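Local coordinates for protein mannitol dehydrogenase (Pseudomonas fluorescens, PDB 1LJ8) that probably catalyses the NAD-dependent interconversion of mannitol and fructose, as a mannitol 2-dehydrogenase, and binds NAD in its Rossmann domain, at residues A[29-34]-A[126-131]. Numbering follows the deposited sequence.
Sequences IAHIGV and IVSLTI. With NAD (nicotinamide-adenine-dinucleotide), chain B.
His31 reaches across from strand 29-32 to two hydroxyls of the neighbouring strand 126-129 and the turn beyond it. With CG anti to the backbone N (chi1 -174°), its side chain starts beside Ser128 on the same face of the sheet, CB and CG of His31 each lying 3.5 Å from OG of Ser128. At the edge of the ring, near its plane, ND1 of His31 hydrogen-bonds OG of Ser128 at 2.7 Å. CD2 of His31 comes no nearer than 4.0 Å, to OG1 of Thr130. CE1 of His31 is 3.4 Å from N of Thr130 and close to C of Leu129; next to it in the ring, NE2 of His31 meets OG1 of Thr130 at 2.9 Å in a nearly straight bond (165°). NE2 also makes a weak, bent bond to the carbonyl O of Gly33. Gripped at both nitrogens, the imidazole has its rotation fixed, and the ring of His38 stacks on it. With an alanine in its place, Ser128 OG and Thr130 OG1 would probably each lose their imidazole partner, and a gap would open against the ring of His38.

Between the backbones the pairing is parallel and in register: these are neighbouring strands of the Rossmann-fold sheet, in which 27-32 lies between 126-129 and 59-64. Ala30 and Ile32 give and accept alternately: Ala30 N bonds Ile126 O, Ala30 O takes the N-H of Ser128, Ile32 N bonds Ser128 O, and Ile32 O receives the N-H of Thr130. On the sheet face carrying Ala30 and Ile32, CD1 of Ile32 touches CG1 of Val127 and CD2 of Leu129, while CG2 of Ile32 meets CG2 of Ile131. Past the strand ends, Gly33 takes a backbone conformation in which a CB would strike Thr130 O. Thr130 O lies 3.2 Å from O4B of NAD, and CG2 of Ile131 packs 3.5 Å from C2A of the adenine.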
loop_
_atom_site.group_PDB
_atom_site.type_symbol
_atom_site.label_atom_id
_atom_site.label_comp_id
_atom_site.label_asym_id
_atom_site.label_seq_id
_atom_site.Cartn_x
_atom_site.Cartn_y
_atom_site.Cartn_z
ATOM N N ILE A 29 12.476 -9.957 12.395
ATOM C CA ILE A 29 11.827 -8.802 11.770
ATOM C C ILE A 29 10.670 -8.326 12.632
ATOM O O ILE A 29 9.910 -9.167 13.144
ATOM C CB ILE A 29 11.241 -9.217 10.388
ATOM C CG1 ILE A 29 12.384 -9.678 9.463
ATOM C CG2 ILE A 29 10.380 -8.080 9.771
ATOM C CD1 ILE A 29 11.844 -10.467 8.212
ATOM N N ALA A 30 10.560 -7.003 12.821
ATOM C CA ALA A 30 9.392 -6.426 13.490
ATOM C C ALA A 30 8.658 -5.677 12.358
ATOM O O ALA A 30 9.222 -4.750 11.726
ATOM C CB ALA A 30 9.777 -5.449 14.602
ATOM N N HIS A 31 7.410 -6.079 12.106
ATOM C CA HIS A 31 6.650 -5.440 11.034
ATOM C C HIS A 31 5.552 -4.527 11.510
ATOM O O HIS A 31 4.615 -4.978 12.178
ATOM C CB HIS A 31 5.973 -6.462 10.126
ATOM C CG HIS A 31 5.320 -5.812 8.950
ATOM N ND1 HIS A 31 6.055 -5.328 7.888
ATOM C CD2 HIS A 31 4.039 -5.401 8.749
ATOM C CE1 HIS A 31 5.253 -4.652 7.076
ATOM N NE2 HIS A 31 4.025 -4.676 7.580
ATOM N N ILE A 32 5.647 -3.250 11.147
ATOM C CA ILE A 32 4.619 -2.306 11.567
ATOM C C ILE A 32 3.525 -2.192 10.500
ATOM O O ILE A 32 3.779 -1.799 9.338
ATOM C CB ILE A 32 5.213 -0.920 11.845
ATOM C CG1 ILE A 32 6.353 -1.060 12.878
ATOM C CG2 ILE A 32 4.082 0.030 12.387
ATOM C CD1 ILE A 32 7.052 0.301 13.199
ATOM N N GLY A 33 2.294 -2.507 10.920
ATOM C CA GLY A 33 1.152 -2.449 10.006
ATOM C C GLY A 33 0.813 -3.840 9.475
ATOM O O GLY A 33 0.921 -4.093 8.275
ATOM N N VAL A 34 0.343 -4.737 10.321
ATOM C CA VAL A 34 0.052 -6.087 9.828
ATOM C C VAL A 34 -1.344 -6.103 9.209
ATOM O O VAL A 34 -2.339 -6.248 9.928
ATOM C CB VAL A 34 0.128 -7.136 10.968
ATOM C CG1 VAL A 34 -0.201 -8.585 10.399
ATOM C CG2 VAL A 34 1.549 -7.107 11.582
ATOM N N ILE A 126 15.563 -6.042 11.367
ATOM C CA ILE A 126 14.873 -5.270 10.321
ATOM C C ILE A 126 13.532 -4.841 10.906
ATOM O O ILE A 126 12.847 -5.671 11.552
ATOM C CB ILE A 126 14.543 -6.152 9.071
ATOM C CG1 ILE A 126 15.830 -6.505 8.308
ATOM C CG2 ILE A 126 13.592 -5.368 8.115
ATOM C CD1 ILE A 126 15.606 -7.694 7.337
ATOM N N VAL A 127 13.189 -3.562 10.736
ATOM C CA VAL A 127 11.846 -3.043 11.099
ATOM C C VAL A 127 11.241 -2.728 9.702
ATOM O O VAL A 127 11.723 -1.836 8.989
ATOM C CB VAL A 127 11.899 -1.740 11.951
ATOM C CG1 VAL A 127 10.436 -1.185 12.167
ATOM C CG2 VAL A 127 12.495 -2.088 13.335
ATOM N N SER A 128 10.224 -3.495 9.310
ATOM C CA SER A 128 9.580 -3.297 8.031
ATOM C C SER A 128 8.255 -2.564 8.201
ATOM O O SER A 128 7.637 -2.570 9.284
ATOM C CB SER A 128 9.387 -4.632 7.314
ATOM O OG SER A 128 8.745 -5.562 8.168
ATOM N N LEU A 129 7.807 -1.946 7.105
ATOM C CA LEU A 129 6.603 -1.138 7.143
ATOM C C LEU A 129 5.556 -1.331 6.055
ATOM O O LEU A 129 5.904 -1.414 4.871
ATOM C CB LEU A 129 6.993 0.375 7.045
ATOM C CG LEU A 129 8.161 0.956 7.897
ATOM C CD1 LEU A 129 8.520 2.409 7.439
ATOM C CD2 LEU A 129 7.738 0.919 9.395
ATOM N N THR A 130 4.280 -1.443 6.457
ATOM C CA THR A 130 3.195 -1.227 5.473
ATOM C C THR A 130 2.262 -0.309 6.306
ATOM O O THR A 130 1.283 -0.751 6.913
ATOM C CB THR A 130 2.438 -2.464 4.953
ATOM O OG1 THR A 130 1.995 -3.272 6.030
ATOM C CG2 THR A 130 3.365 -3.299 4.022
ATOM N N ILE A 131 2.636 0.966 6.376
ATOM C CA ILE A 131 1.878 1.963 7.184
ATOM C C ILE A 131 0.990 2.864 6.322
ATOM O O ILE A 131 0.445 3.865 6.806
ATOM C CB ILE A 131 2.838 2.874 7.996
ATOM C CG1 ILE A 131 3.823 3.627 7.060
ATOM C CG2 ILE A 131 3.644 2.003 8.971
ATOM C CD1 ILE A 131 4.690 4.707 7.827
HETATM P PA NAD B . -4.808 -2.972 5.331
HETATM O O1A NAD B . -5.892 -2.029 5.426
HETATM O O2A NAD B . -5.007 -4.449 5.369
HETATM O O5B NAD B . -3.729 -2.688 6.473
HETATM C C5B NAD B . -3.168 -1.347 6.621
HETATM C C4B NAD B . -2.326 -1.536 7.900
HETATM O O4B NAD B . -1.639 -0.240 8.148
HETATM C C3B NAD B . -3.132 -1.740 9.231
HETATM O O3B NAD B . -2.339 -2.619 10.049
HETATM C C2B NAD B . -3.243 -0.314 9.792
HETATM O O2B NAD B . -3.479 -0.282 11.194
HETATM C C1B NAD B . -1.860 0.223 9.475
HETATM N N9A NAD B . -1.743 1.647 9.456
HETATM C C8A NAD B . -2.507 2.619 8.841
HETATM N N7A NAD B . -2.035 3.829 9.037
HETATM C C5A NAD B . -0.907 3.628 9.819
HETATM C C6A NAD B . 0.003 4.569 10.316
HETATM N N6A NAD B . -0.042 5.885 10.108
HETATM N N1A NAD B . 1.051 4.103 11.097
HETATM C C2A NAD B . 1.205 2.745 11.371
HETATM N N3A NAD B . 0.327 1.791 10.870
HETATM C C4A NAD B . -0.720 2.299 10.097
HETATM O O3 NAD B . -4.020 -2.578 4.011
HETATM P PN NAD B . -3.086 -3.443 3.029
HETATM O O1N NAD B . -3.905 -3.968 1.933
HETATM O O2N NAD B . -2.357 -4.406 3.860
HETATM O O5D NAD B . -2.152 -2.343 2.395
HETATM C C5D NAD B . -1.231 -1.691 3.259
HETATM C C4D NAD B . -0.255 -1.039 2.380
HETATM O O4D NAD B . 0.620 -1.954 1.688
HETATM C C3D NAD B . -0.786 -0.055 1.276
HETATM O O3D NAD B . -1.188 1.199 1.814
HETATM C C2D NAD B . 0.345 -0.022 0.267
HETATM O O2D NAD B . 1.294 0.988 0.583
HETATM C C1D NAD B . 0.949 -1.446 0.366
HETATM N N1N NAD B . 0.493 -2.376 -0.686
HETATM C C2N NAD B . -0.777 -2.979 -0.738
HETATM C C3N NAD B . -1.079 -3.748 -1.832
HETATM C C7N NAD B . -2.479 -4.384 -1.921
HETATM O O7N NAD B . -2.794 -4.897 -3.005
HETATM N N7N NAD B . -3.329 -4.314 -0.919
HETATM C C4N NAD B . -0.110 -3.923 -2.936
HETATM C C5N NAD B . 1.177 -3.318 -2.816
HETATM C C6N NAD B . 1.509 -2.524 -1.681
#